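PDB 3A0S: sensor protein from Thermotoga maritima, which probably acts as a sensor histidine kinase, transferring phosphate from ATP to a protein histidine in two-component signalling, and is represented here by its PAS domain. Local coordinates for residues T15-K20 with E30-R35; Q23-K28 with P41-I46; E51-N56 with F76-N81; L62-Y65 with R70-N73. One frame throughout, in Å; residues are numbered along the deposited sequence. Where two conformers were deposited one is given.

How the contacts relate
All four contacts lie in one PAS domain, a five-stranded antiparallel sheet with helices packed on it. Contacts 1 and 2 interlock along the chain, their segments alternating, and their centres are about 10 Å apart; both use helix 19-25, and W17 of contact 1 touches F25, L27 and F43 of contact 2. Helix 44-56 runs from contact 2 into contact 3, whose centre is about 19 Å away on the opposite side of the chain's centre. Contact 4 is nested within the loop that contact 3 closes and shares strand 70-80 with it. The short helices and the long helix are thus joined to each other and to the sheet, whose edge hairpin carries contact 4.

Contact 1 of 4, residues T15-K20 with E30-R35; sequences TEWNKK and ENVLGR
T15 and L33 bring the two backbones closest, with CA atoms 5.8 Å apart, where the edge strand 14-17 runs past the type II turn from V32 to R35. The main meeting of side chains is W17 with V32. Chi1 of -177° sets the indole opposite the W17 backbone N and carries it toward helix 29-32, and methyl CG2 of V32 sits over one face. It makes a CH-pi contact with the five-membered ring, 3.6 Å from the centroid and 21° off the ring normal; W17 CD2 is its nearest atom. The indole is fixed at its polar end too, because NE1 donates to L27 O. A leucine in place of W17 would probably leave L27 O without this donor and V32 CG2 without an aromatic face to lie on. Toward solvent, one water accepts from K19 NZ and donates to E30 OE1 at 2.7 Å, spanning two charged groups that do not touch; K19 also pairs with E22. No direct hydrogen bond crosses between 15-20 and 30-35, so this part of the PAS domain is joined by an apolar indole-methyl contact inside and a water-mediated link outside.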
loop_
_atom_site.group_PDB
_atom_site.type_symbol
_atom_site.label_atom_id
_atom_site.label_comp_id
_atom_site.label_asym_id
_atom_site.label_seq_id
_atom_site.Cartn_x
_atom_site.Cartn_y
_atom_site.Cartn_z
ATOM N N THR A 15 5.791 6.231 0.815
ATOM C CA THR A 15 7.248 6.314 0.816
ATOM C C THR A 15 7.868 5.514 -0.298
ATOM O O THR A 15 9.046 5.730 -0.618
ATOM C CB THR A 15 7.860 5.863 2.144
ATOM O OG1 THR A 15 7.491 4.496 2.359
ATOM C CG2 THR A 15 7.359 6.742 3.283
ATOM N N GLU A 16 7.111 4.593 -0.893
ATOM C CA GLU A 16 7.552 3.840 -2.084
ATOM C C GLU A 16 6.376 3.671 -3.045
ATOM O O GLU A 16 5.259 3.475 -2.589
ATOM C CB GLU A 16 8.159 2.452 -1.706
ATOM C CG GLU A 16 9.359 2.501 -0.719
ATOM C CD GLU A 16 9.997 1.141 -0.415
ATOM O OE1 GLU A 16 9.300 0.118 -0.212
ATOM O OE2 GLU A 16 11.242 1.129 -0.386
ATOM N N TRP A 17 6.649 3.730 -4.348
ATOM C CA TRP A 17 5.632 3.568 -5.374
ATOM C C TRP A 17 6.385 3.150 -6.613
ATOM O O TRP A 17 7.008 3.961 -7.281
ATOM C CB TRP A 17 4.915 4.892 -5.587
ATOM C CG TRP A 17 3.774 4.908 -6.573
ATOM C CD1 TRP A 17 3.868 5.044 -7.941
ATOM C CD2 TRP A 17 2.371 4.872 -6.268
ATOM N NE1 TRP A 17 2.608 5.082 -8.498
ATOM C CE2 TRP A 17 1.671 4.976 -7.491
ATOM C CE3 TRP A 17 1.640 4.774 -5.075
ATOM C CZ2 TRP A 17 0.261 4.982 -7.549
ATOM C CZ3 TRP A 17 0.240 4.817 -5.133
ATOM C CH2 TRP A 17 -0.430 4.893 -6.363
ATOM N N ASN A 18 6.362 1.855 -6.892
ATOM C CA ASN A 18 7.296 1.333 -7.877
ATOM C C ASN A 18 6.743 1.479 -9.294
ATOM O O ASN A 18 5.608 1.985 -9.518
ATOM C CB ASN A 18 7.730 -0.122 -7.567
ATOM C CG ASN A 18 6.640 -1.131 -7.811
ATOM O OD1 ASN A 18 5.458 -0.803 -7.998
ATOM N ND2 ASN A 18 7.038 -2.417 -7.825
ATOM N N LYS A 19 7.560 1.070 -10.273
ATOM C CA LYS A 19 7.167 1.216 -11.650
ATOM C C LYS A 19 5.922 0.394 -12.013
ATOM O O LYS A 19 5.124 0.841 -12.831
ATOM C CB LYS A 19 8.343 0.920 -12.593
ATOM C CG LYS A 19 9.417 2.009 -12.556
ATOM C CD LYS A 19 9.238 3.037 -13.679
ATOM C CE LYS A 19 9.859 4.387 -13.283
ATOM N NZ LYS A 19 9.246 5.511 -14.051
ATOM N N LYS A 20 5.710 -0.756 -11.366
ATOM C CA LYS A 20 4.499 -1.556 -11.574
ATOM C C LYS A 20 3.268 -0.811 -11.080
ATOM O O LYS A 20 2.224 -0.859 -11.709
ATOM C CB LYS A 20 4.622 -2.952 -10.941
ATOM C CG LYS A 20 5.631 -3.854 -11.683
ATOM C CD LYS A 20 5.107 -4.318 -13.063
ATOM C CE LYS A 20 6.125 -5.279 -13.703
ATOM N NZ LYS A 20 6.144 -6.541 -12.940
ATOM N N GLU A 30 6.675 10.449 -8.501
ATOM C CA GLU A 30 6.955 11.805 -8.040
ATOM C C GLU A 30 5.672 12.583 -7.777
ATOM O O GLU A 30 5.658 13.568 -7.024
ATOM C CB GLU A 30 7.842 12.534 -9.044
ATOM C CG GLU A 30 7.272 12.576 -10.447
ATOM C CD GLU A 30 7.786 11.451 -11.353
ATOM O OE1 GLU A 30 8.186 10.344 -10.870
ATOM O OE2 GLU A 30 7.807 11.706 -12.585
ATOM N N ASN A 31 4.584 12.118 -8.373
ATOM C CA ASN A 31 3.298 12.760 -8.155
ATOM C C ASN A 31 2.554 12.311 -6.891
ATOM O O ASN A 31 1.608 12.991 -6.450
ATOM C CB ASN A 31 2.450 12.585 -9.416
ATOM C CG ASN A 31 3.030 13.365 -10.609
ATOM O OD1 ASN A 31 2.977 12.910 -11.742
ATOM N ND2 ASN A 31 3.616 14.519 -10.335
ATOM N N VAL A 32 3.005 11.212 -6.281
ATOM C CA VAL A 32 2.326 10.698 -5.090
ATOM C C VAL A 32 3.231 10.604 -3.850
ATOM O O VAL A 32 2.754 10.527 -2.708
ATOM C CB VAL A 32 1.634 9.324 -5.352
ATOM C CG1 VAL A 32 0.502 9.477 -6.396
ATOM C CG2 VAL A 32 2.649 8.254 -5.765
ATOM N N LEU A 33 4.538 10.604 -4.058
ATOM C CA LEU A 33 5.429 10.418 -2.934
ATOM C C LEU A 33 5.200 11.473 -1.868
ATOM O O LEU A 33 5.067 12.664 -2.188
ATOM C CB LEU A 33 6.852 10.542 -3.459
ATOM C CG LEU A 33 7.949 10.052 -2.537
ATOM C CD1 LEU A 33 7.960 8.537 -2.383
ATOM C CD2 LEU A 33 9.275 10.521 -3.116
ATOM N N GLY A 34 5.146 11.052 -0.607
ATOM C CA GLY A 34 4.951 11.966 0.487
ATOM C C GLY A 34 3.502 12.223 0.844
ATOM O O GLY A 34 3.221 12.767 1.902
ATOM N N ARG A 35 2.579 11.837 -0.021
ATOM C CA ARG A 35 1.161 12.131 0.214
ATOM C C ARG A 35 0.486 11.001 0.980
ATOM O O ARG A 35 0.947 9.837 0.930
ATOM C CB ARG A 35 0.443 12.371 -1.105
ATOM C CG ARG A 35 1.119 13.443 -1.941
ATOM C CD ARG A 35 0.412 13.658 -3.248
ATOM N NE ARG A 35 1.080 14.682 -4.065
ATOM C CZ ARG A 35 0.803 15.972 -3.992
ATOM N NH1 ARG A 35 -0.130 16.417 -3.135
ATOM N NH2 ARG A 35 1.427 16.842 -4.790
HETATM O O HOH W 1 8.706 8.050 -12.265
#

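Contact 2 of 4, residues Q23-K28 with P41-I46; sequences QLFGLK and PDFEEI
Just before F43 turns its ring onto F25, the backbone D42 N donates to E44 OE1 at 2.6 Å, the N-H angle being 143°. The side chain of E44, the first helical residue, folds back over the bend leading into helix 44-56, and the nitrogen meets its carboxylate from above the plane. This is the helical side of the PAS fold, where helix 19-25 and the start of helix 44-56 approach each other over the sheet. Between them the two phenylalanines form an edge-to-face (T-shaped) pair. F43 presents its CE1-CZ edge, and the face of F25 receives it; the centroids are 4.8 Å apart and the planes stand at 75°. Closest are F43 CZ and F25 CD1, 3.5 Å apart. F43 CG lies anti to its carbonyl carbon (chi1 -67°), which swings the ring out from the bend toward helix 19-25. F67, from the strand 60-67, meets both rings, edge-to-face with F25, and makes the pair a three-ring cluster. A glycol molecule, probably from the crystallisation liquor, lies about 4 Å from the F25 side chain, consistent with the pocket that PAS domains often form between helices and sheet. The F25 ring is also packed from behind: on the face opposite F43 CZ, methyl CD2 of L24 stands 3.6 Å above the ring plane.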
loop_
_atom_site.group_PDB
_atom_site.type_symbol
_atom_site.label_atom_id
_atom_site.label_comp_id
_atom_site.label_asym_id
_atom_site.label_seq_id
_atom_site.Cartn_x
_atom_site.Cartn_y
_atom_site.Cartn_z
ATOM N N GLN A 23 2.442 1.764 -13.678
ATOM C CA GLN A 23 1.790 1.137 -14.827
ATOM C C GLN A 23 0.352 0.726 -14.532
ATOM O O GLN A 23 -0.535 0.903 -15.386
ATOM C CB GLN A 23 2.614 -0.062 -15.324
ATOM C CG GLN A 23 3.969 0.348 -15.892
ATOM C CD GLN A 23 4.925 -0.826 -16.096
ATOM O OE1 GLN A 23 6.066 -0.641 -16.541
ATOM N NE2 GLN A 23 4.462 -2.043 -15.802
ATOM N N LEU A 24 0.102 0.245 -13.323
ATOM C CA LEU A 24 -1.192 -0.266 -12.941
ATOM C C LEU A 24 -2.150 0.887 -12.704
ATOM O O LEU A 24 -3.327 0.856 -13.125
ATOM C CB LEU A 24 -1.088 -1.118 -11.675
ATOM C CG LEU A 24 -2.407 -1.725 -11.208
ATOM C CD1 LEU A 24 -3.085 -2.553 -12.302
ATOM C CD2 LEU A 24 -2.193 -2.540 -9.941
ATOM N N PHE A 25 -1.659 1.927 -12.030
ATOM C CA PHE A 25 -2.562 2.999 -11.576
ATOM C C PHE A 25 -2.491 4.300 -12.381
ATOM O O PHE A 25 -3.356 5.171 -12.240
ATOM C CB PHE A 25 -2.299 3.268 -10.104
ATOM C CG PHE A 25 -2.623 2.112 -9.217
ATOM C CD1 PHE A 25 -3.925 1.599 -9.168
ATOM C CD2 PHE A 25 -1.652 1.563 -8.407
ATOM C CE1 PHE A 25 -4.240 0.553 -8.328
ATOM C CE2 PHE A 25 -1.969 0.498 -7.583
ATOM C CZ PHE A 25 -3.260 -0.013 -7.549
ATOM N N GLY A 26 -1.465 4.441 -13.209
ATOM C CA GLY A 26 -1.310 5.603 -14.095
ATOM C C GLY A 26 -0.866 6.878 -13.418
ATOM O O GLY A 26 -1.091 7.993 -13.946
ATOM N N LEU A 27 -0.260 6.729 -12.234
ATOM C CA LEU A 27 0.280 7.855 -11.463
ATOM C C LEU A 27 1.792 7.664 -11.333
ATOM O O LEU A 27 2.260 6.545 -11.012
ATOM C CB LEU A 27 -0.367 7.938 -10.060
ATOM C CG LEU A 27 -1.902 8.083 -9.938
ATOM C CD1 LEU A 27 -2.346 8.014 -8.487
ATOM C CD2 LEU A 27 -2.424 9.372 -10.604
ATOM N N LYS A 28 2.551 8.736 -11.587
ATOM C CA LYS A 28 3.992 8.686 -11.427
ATOM C C LYS A 28 4.382 8.768 -9.949
ATOM O O LYS A 28 3.716 9.461 -9.158
ATOM C CB LYS A 28 4.652 9.806 -12.223
ATOM C CG LYS A 28 4.732 9.490 -13.699
ATOM C CD LYS A 28 5.165 10.713 -14.484
ATOM C CE LYS A 28 5.393 10.351 -15.950
ATOM N NZ LYS A 28 6.071 11.461 -16.682
ATOM N N PRO A 41 -8.362 9.579 -4.377
ATOM C CA PRO A 41 -9.636 8.992 -4.765
ATOM C C PRO A 41 -9.370 7.606 -5.297
ATOM O O PRO A 41 -8.505 7.407 -6.166
ATOM C CB PRO A 41 -10.124 9.911 -5.890
ATOM C CG PRO A 41 -9.524 11.228 -5.569
ATOM C CD PRO A 41 -8.151 10.883 -5.039
ATOM N N ASP A 42 -10.081 6.661 -4.717
ATOM C CA ASP A 42 -10.057 5.255 -5.162
ATOM C C ASP A 42 -9.206 4.420 -4.228
ATOM O O ASP A 42 -9.286 3.191 -4.273
ATOM C CB ASP A 42 -9.503 5.060 -6.608
ATOM C CG ASP A 42 -10.424 5.600 -7.715
ATOM O OD1 ASP A 42 -11.626 5.830 -7.493
ATOM O OD2 ASP A 42 -9.906 5.735 -8.854
ATOM N N PHE A 43 -8.329 5.069 -3.449
ATOM C CA PHE A 43 -7.435 4.346 -2.522
ATOM C C PHE A 43 -7.834 4.493 -1.076
ATOM O O PHE A 43 -7.139 4.006 -0.198
ATOM C CB PHE A 43 -5.969 4.798 -2.667
ATOM C CG PHE A 43 -5.371 4.430 -3.973
ATOM C CD1 PHE A 43 -4.753 3.198 -4.149
ATOM C CD2 PHE A 43 -5.451 5.307 -5.043
ATOM C CE1 PHE A 43 -4.200 2.864 -5.368
ATOM C CE2 PHE A 43 -4.900 4.986 -6.278
ATOM C CZ PHE A 43 -4.279 3.747 -6.435
ATOM N N GLU A 44 -8.962 5.141 -0.830
ATOM C CA GLU A 44 -9.435 5.398 0.533
ATOM C C GLU A 44 -9.627 4.105 1.301
ATOM O O GLU A 44 -9.234 4.007 2.462
ATOM C CB GLU A 44 -10.755 6.184 0.524
ATOM C CG GLU A 44 -10.715 7.535 -0.193
ATOM C CD GLU A 44 -11.025 7.489 -1.705
ATOM O OE1 GLU A 44 -11.130 6.404 -2.351
ATOM O OE2 GLU A 44 -11.160 8.598 -2.258
ATOM N N GLU A 45 -10.252 3.117 0.662
ATOM C CA GLU A 45 -10.486 1.837 1.321
ATOM C C GLU A 45 -9.202 1.051 1.597
ATOM O O GLU A 45 -8.995 0.545 2.707
ATOM C CB GLU A 45 -11.432 0.986 0.499
ATOM C CG GLU A 45 -11.724 -0.360 1.121
ATOM C CD GLU A 45 -12.864 -1.066 0.410
ATOM O OE1 GLU A 45 -12.797 -1.235 -0.835
ATOM O OE2 GLU A 45 -13.845 -1.432 1.096
ATOM N N ILE A 46 -8.346 0.943 0.582
ATOM C CA ILE A 46 -7.031 0.307 0.780
ATOM C C ILE A 46 -6.255 1.012 1.908
ATOM O O ILE A 46 -5.629 0.352 2.744
ATOM C CB ILE A 46 -6.226 0.278 -0.527
ATOM C CG1 ILE A 46 -6.837 -0.769 -1.463
ATOM C CG2 ILE A 46 -4.769 -0.063 -0.264
ATOM C CD1 ILE A 46 -6.488 -0.536 -2.953
#

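Contact 3 of 4, residues E51-N56 with F76-N81; sequences ESVFEN and FSPFRN
V53 carries the tight part of this contact, dividing its two methyls between F76 and P78. CG1, anti to the backbone N (chi1 165°), presses on the proline ring at P78 CD, 3.6 Å away. CG2 instead meets F76 CB at 3.7 Å, just where the phenylalanine side chain leaves the strand; beyond that point the F76 ring leads away, toward I46, V49 and A50. Cutting V53 back to an alanine removes both methyls and is likely to leave a gap between this turn of the helix and P78 CD and F76 CB. The other side of the helix is loose and faces solvent. There N56 bends back on its own turn, ND2 making a weak hydrogen bond of 2.9 Å to S52 O, an acceptor that N56 N also uses. In the fold, V53 lies on the inner side of helix 44-56, against strand 70-80 and V60 of the neighbouring strand 60-67, while F54 reaches L87 and V90 on strand 87-95.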
loop_
_atom_site.group_PDB
_atom_site.type_symbol
_atom_site.label_atom_id
_atom_site.label_comp_id
_atom_site.label_asym_id
_atom_site.label_seq_id
_atom_site.Cartn_x
_atom_site.Cartn_y
_atom_site.Cartn_z
ATOM N N GLU A 51 -4.366 0.956 7.658
ATOM C CA GLU A 51 -4.424 1.513 9.030
ATOM C C GLU A 51 -4.767 0.428 10.027
ATOM O O GLU A 51 -4.169 0.333 11.094
ATOM C CB GLU A 51 -5.484 2.624 9.148
ATOM C CG GLU A 51 -5.187 3.879 8.358
ATOM C CD GLU A 51 -6.183 5.036 8.600
ATOM O OE1 GLU A 51 -7.350 4.793 8.918
ATOM O OE2 GLU A 51 -5.767 6.209 8.446
ATOM N N SER A 52 -5.773 -0.368 9.694
ATOM C CA SER A 52 -6.175 -1.469 10.554
ATOM C C SER A 52 -5.075 -2.520 10.747
ATOM O O SER A 52 -4.833 -2.991 11.867
ATOM C CB SER A 52 -7.454 -2.112 10.009
ATOM O OG SER A 52 -7.927 -3.095 10.897
ATOM N N VAL A 53 -4.390 -2.871 9.657
ATOM C CA VAL A 53 -3.256 -3.791 9.697
ATOM C C VAL A 53 -2.131 -3.264 10.596
ATOM O O VAL A 53 -1.548 -4.000 11.388
ATOM C CB VAL A 53 -2.724 -4.015 8.249
ATOM C CG1 VAL A 53 -1.340 -4.654 8.261
ATOM C CG2 VAL A 53 -3.742 -4.830 7.443
ATOM N N PHE A 54 -1.809 -1.979 10.454
ATOM C CA PHE A 54 -0.783 -1.373 11.283
ATOM C C PHE A 54 -1.159 -1.453 12.769
ATOM O O PHE A 54 -0.371 -1.953 13.581
ATOM C CB PHE A 54 -0.562 0.070 10.845
ATOM C CG PHE A 54 0.569 0.758 11.556
ATOM C CD1 PHE A 54 1.885 0.619 11.120
ATOM C CD2 PHE A 54 0.318 1.546 12.675
ATOM C CE1 PHE A 54 2.923 1.289 11.794
ATOM C CE2 PHE A 54 1.361 2.191 13.358
ATOM C CZ PHE A 54 2.661 2.050 12.922
ATOM N N GLU A 55 -2.369 -1.003 13.109
ATOM C CA GLU A 55 -2.842 -1.039 14.508
ATOM C C GLU A 55 -2.869 -2.442 15.114
ATOM O O GLU A 55 -2.636 -2.617 16.320
ATOM C CB GLU A 55 -4.243 -0.454 14.593
ATOM C CG GLU A 55 -4.315 1.049 14.420
ATOM C CD GLU A 55 -5.708 1.585 14.729
ATOM O OE1 GLU A 55 -6.360 1.052 15.655
ATOM O OE2 GLU A 55 -6.160 2.531 14.044
ATOM N N ASN A 56 -3.181 -3.443 14.301
ATOM C CA ASN A 56 -3.217 -4.816 14.787
ATOM C C ASN A 56 -1.878 -5.566 14.696
ATOM O O ASN A 56 -1.761 -6.695 15.174
ATOM C CB ASN A 56 -4.366 -5.583 14.107
ATOM C CG ASN A 56 -5.732 -5.083 14.553
ATOM O OD1 ASN A 56 -6.080 -5.166 15.737
ATOM N ND2 ASN A 56 -6.504 -4.551 13.618
ATOM N N PHE A 76 -0.985 -6.826 2.768
ATOM C CA PHE A 76 -0.588 -5.717 3.624
ATOM C C PHE A 76 0.339 -6.256 4.693
ATOM O O PHE A 76 -0.052 -7.123 5.498
ATOM C CB PHE A 76 -1.810 -5.128 4.317
ATOM C CG PHE A 76 -2.873 -4.615 3.393
ATOM C CD1 PHE A 76 -3.778 -5.467 2.763
ATOM C CD2 PHE A 76 -2.994 -3.261 3.197
ATOM C CE1 PHE A 76 -4.783 -4.948 1.942
ATOM C CE2 PHE A 76 -3.975 -2.737 2.385
ATOM C CZ PHE A 76 -4.881 -3.561 1.767
ATOM N N SER A 77 1.553 -5.723 4.731
ATOM C CA SER A 77 2.567 -6.229 5.656
ATOM C C SER A 77 3.149 -5.112 6.521
ATOM O O SER A 77 3.923 -4.308 6.025
ATOM C CB SER A 77 3.713 -6.836 4.854
ATOM O OG SER A 77 3.242 -7.826 3.933
ATOM N N PRO A 78 2.842 -5.116 7.834
ATOM C CA PRO A 78 3.474 -4.127 8.731
ATOM C C PRO A 78 4.965 -4.437 8.829
ATOM O O PRO A 78 5.373 -5.603 8.729
ATOM C CB PRO A 78 2.765 -4.347 10.066
ATOM C CG PRO A 78 2.268 -5.742 9.992
ATOM C CD PRO A 78 2.000 -6.077 8.569
ATOM N N PHE A 79 5.798 -3.416 8.991
ATOM C CA PHE A 79 7.230 -3.692 9.179
ATOM C C PHE A 79 7.816 -2.777 10.243
ATOM O O PHE A 79 7.233 -1.732 10.539
ATOM C CB PHE A 79 7.989 -3.517 7.860
ATOM C CG PHE A 79 7.957 -2.095 7.325
ATOM C CD1 PHE A 79 6.912 -1.666 6.514
ATOM C CD2 PHE A 79 8.972 -1.184 7.644
ATOM C CE1 PHE A 79 6.875 -0.351 6.038
ATOM C CE2 PHE A 79 8.950 0.120 7.162
ATOM C CZ PHE A 79 7.898 0.530 6.361
ATOM N N ARG A 80 8.929 -3.227 10.827
ATOM C CA ARG A 80 9.681 -2.441 11.807
ATOM C C ARG A 80 11.005 -1.984 11.229
ATOM O O ARG A 80 11.568 -2.628 10.351
ATOM C CB ARG A 80 9.944 -3.260 13.077
ATOM C CG ARG A 80 8.702 -3.580 13.879
ATOM C CD ARG A 80 8.999 -4.374 15.156
ATOM N NE ARG A 80 7.724 -4.726 15.784
ATOM C CZ ARG A 80 7.083 -3.979 16.681
ATOM N NH1 ARG A 80 7.590 -2.850 17.154
ATOM N NH2 ARG A 80 5.908 -4.399 17.121
ATOM N N ASN A 81 11.523 -0.879 11.751
ATOM C CA ASN A 81 12.898 -0.490 11.475
ATOM C C ASN A 81 13.839 -1.375 12.291
ATOM O O ASN A 81 13.625 -1.558 13.476
ATOM C CB ASN A 81 13.096 0.989 11.808
ATOM C CG ASN A 81 14.519 1.450 11.588
ATOM O OD1 ASN A 81 15.397 1.207 12.413
ATOM N ND2 ASN A 81 14.747 2.150 10.477
#

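Contact 4 of 4, residues L62-Y65 with R70-N73; sequences LNFY and RYFN. With PG4 (tetraethylene glycol), chain E.
Y65 and F72 form an antiparallel hydrogen-bonded pair in the hairpin of strands 60-67 and 70-80. Y65 N donates to F72 O at 2.9 Å, and in return F72 N donates to Y65 O at 3.0 Å. The chain is irregular one residue earlier: F64 and Y65 both face F72 in a G1 beta bulge, with F64 in the left-handed helical region. Although F64 N is near F72 O, the angle is too poor for a bond, and a tetraethylene glycol, probably from the crystallisation liquor, accepts the hydrogen bond from F64 N instead. Its terminal O1 lies 3.0 Å from F64 N, in an almost straight bond of 171°, and donates to N73 OD1 at 2.6 Å. L62 O receives a CA-H...O contact from N73 CA at 3.3 Å. On the outer side, the F64 ring turns its edge toward the face of Y71 in an offset edge-to-face pair, centroids 5.8 Å apart, and glycol C2 lies over one F64 face. At the far ends, Y65 OH bonds to E45 OE1 and R70 NE forms a salt bridge with D96. The bulge thus leaves the F64 N-H poorly aligned with F72 O and directed at O1, making a surface site where one hydroxyl both accepts from F64 N and donates to N73 OD1.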
loop_
_atom_site.group_PDB
_atom_site.type_symbol
_atom_site.label_atom_id
_atom_site.label_comp_id
_atom_site.label_asym_id
_atom_site.label_seq_id
_atom_site.Cartn_x
_atom_site.Cartn_y
_atom_site.Cartn_z
ATOM N N LEU A 62 -5.717 -10.180 1.144
ATOM C CA LEU A 62 -7.036 -10.165 0.547
ATOM C C LEU A 62 -6.927 -10.707 -0.869
ATOM O O LEU A 62 -5.991 -10.387 -1.606
ATOM C CB LEU A 62 -7.612 -8.752 0.523
ATOM C CG LEU A 62 -7.650 -7.848 1.765
ATOM C CD1 LEU A 62 -8.130 -6.493 1.324
ATOM C CD2 LEU A 62 -8.551 -8.395 2.879
ATOM N N ASN A 63 -7.864 -11.566 -1.248
ATOM C CA ASN A 63 -7.988 -11.897 -2.655
ATOM C C ASN A 63 -9.308 -11.391 -3.220
ATOM O O ASN A 63 -10.195 -10.949 -2.472
ATOM C CB ASN A 63 -7.763 -13.387 -2.939
ATOM C CG ASN A 63 -8.681 -14.283 -2.145
ATOM O OD1 ASN A 63 -9.724 -13.856 -1.654
ATOM N ND2 ASN A 63 -8.289 -15.542 -2.006
ATOM N N PHE A 64 -9.410 -11.410 -4.541
ATOM C CA PHE A 64 -10.596 -10.913 -5.221
ATOM C C PHE A 64 -10.972 -9.514 -4.729
ATOM O O PHE A 64 -12.133 -9.255 -4.415
ATOM C CB PHE A 64 -11.771 -11.903 -5.066
ATOM C CG PHE A 64 -11.518 -13.245 -5.702
ATOM C CD1 PHE A 64 -11.785 -13.449 -7.056
ATOM C CD2 PHE A 64 -10.995 -14.293 -4.951
ATOM C CE1 PHE A 64 -11.543 -14.683 -7.656
ATOM C CE2 PHE A 64 -10.741 -15.533 -5.537
ATOM C CZ PHE A 64 -11.014 -15.728 -6.895
ATOM N N TYR A 65 -9.977 -8.622 -4.632
ATOM C CA TYR A 65 -10.254 -7.194 -4.434
ATOM C C TYR A 65 -10.421 -6.570 -5.804
ATOM O O TYR A 65 -9.490 -6.546 -6.593
ATOM C CB TYR A 65 -9.140 -6.462 -3.651
ATOM C CG TYR A 65 -9.519 -5.026 -3.270
ATOM C CD1 TYR A 65 -9.375 -3.977 -4.186
ATOM C CD2 TYR A 65 -10.045 -4.722 -2.008
ATOM C CE1 TYR A 65 -9.740 -2.656 -3.855
ATOM C CE2 TYR A 65 -10.409 -3.403 -1.667
ATOM C CZ TYR A 65 -10.256 -2.378 -2.595
ATOM O OH TYR A 65 -10.627 -1.073 -2.267
ATOM N N ARG A 70 -10.642 -5.606 -13.113
ATOM C CA ARG A 70 -10.050 -6.897 -12.703
ATOM C C ARG A 70 -10.088 -7.157 -11.202
ATOM O O ARG A 70 -10.304 -6.238 -10.401
ATOM C CB ARG A 70 -8.603 -7.034 -13.211
ATOM C CG ARG A 70 -8.418 -6.819 -14.703
ATOM C CD ARG A 70 -7.135 -7.474 -15.222
ATOM N NE ARG A 70 -5.903 -6.966 -14.601
ATOM C CZ ARG A 70 -5.226 -5.889 -15.000
ATOM N NH1 ARG A 70 -5.658 -5.147 -16.018
ATOM N NH2 ARG A 70 -4.107 -5.541 -14.369
ATOM N N TYR A 71 -9.869 -8.422 -10.835
ATOM C CA TYR A 71 -9.678 -8.819 -9.448
ATOM C C TYR A 71 -8.190 -9.014 -9.176
ATOM O O TYR A 71 -7.451 -9.575 -9.998
ATOM C CB TYR A 71 -10.448 -10.107 -9.118
ATOM C CG TYR A 71 -11.943 -9.901 -8.964
ATOM C CD1 TYR A 71 -12.471 -9.495 -7.751
ATOM C CD2 TYR A 71 -12.804 -10.135 -10.018
ATOM C CE1 TYR A 71 -13.829 -9.292 -7.571
ATOM C CE2 TYR A 71 -14.176 -9.935 -9.862
ATOM C CZ TYR A 71 -14.675 -9.513 -8.630
ATOM O OH TYR A 71 -16.034 -9.315 -8.428
ATOM N N PHE A 72 -7.805 -8.563 -7.994
ATOM C CA PHE A 72 -6.424 -8.599 -7.525
ATOM C C PHE A 72 -6.275 -9.248 -6.156
ATOM O O PHE A 72 -7.189 -9.158 -5.314
ATOM C CB PHE A 72 -5.873 -7.167 -7.449
ATOM C CG PHE A 72 -5.778 -6.496 -8.770
ATOM C CD1 PHE A 72 -4.644 -6.645 -9.550
ATOM C CD2 PHE A 72 -6.847 -5.729 -9.253
ATOM C CE1 PHE A 72 -4.553 -6.046 -10.794
ATOM C CE2 PHE A 72 -6.780 -5.143 -10.504
ATOM C CZ PHE A 72 -5.637 -5.272 -11.275
ATOM N N ASN A 73 -5.094 -9.844 -5.939
ATOM C CA ASN A 73 -4.593 -10.173 -4.608
ATOM C C ASN A 73 -3.958 -8.898 -4.030
ATOM O O ASN A 73 -3.211 -8.199 -4.706
ATOM C CB ASN A 73 -3.454 -11.180 -4.681
ATOM C CG ASN A 73 -3.849 -12.541 -5.200
ATOM O OD1 ASN A 73 -5.021 -12.884 -5.311
ATOM N ND2 ASN A 73 -2.829 -13.349 -5.504
HETATM O O1 PG4 E . -7.348 -12.610 -6.380
HETATM C C1 PG4 E . -7.485 -12.713 -7.808
HETATM C C2 PG4 E . -7.930 -14.118 -8.205
HETATM O O2 PG4 E . -8.002 -14.227 -9.628
HETATM C C3 PG4 E . -8.448 -15.525 -10.054
HETATM C C4 PG4 E . -7.470 -16.158 -11.046
HETATM O O3 PG4 E . -7.532 -17.583 -10.943
HETATM C C5 PG4 E . -6.548 -18.278 -11.724
HETATM C C6 PG4 E . -5.609 -19.071 -10.808
HETATM O O4 PG4 E . -5.809 -20.495 -10.826
HETATM C C7 PG4 E . -5.280 -21.101 -9.635
HETATM C C8 PG4 E . -4.828 -22.547 -9.890
HETATM O O5 PG4 E . -3.651 -22.926 -9.142
#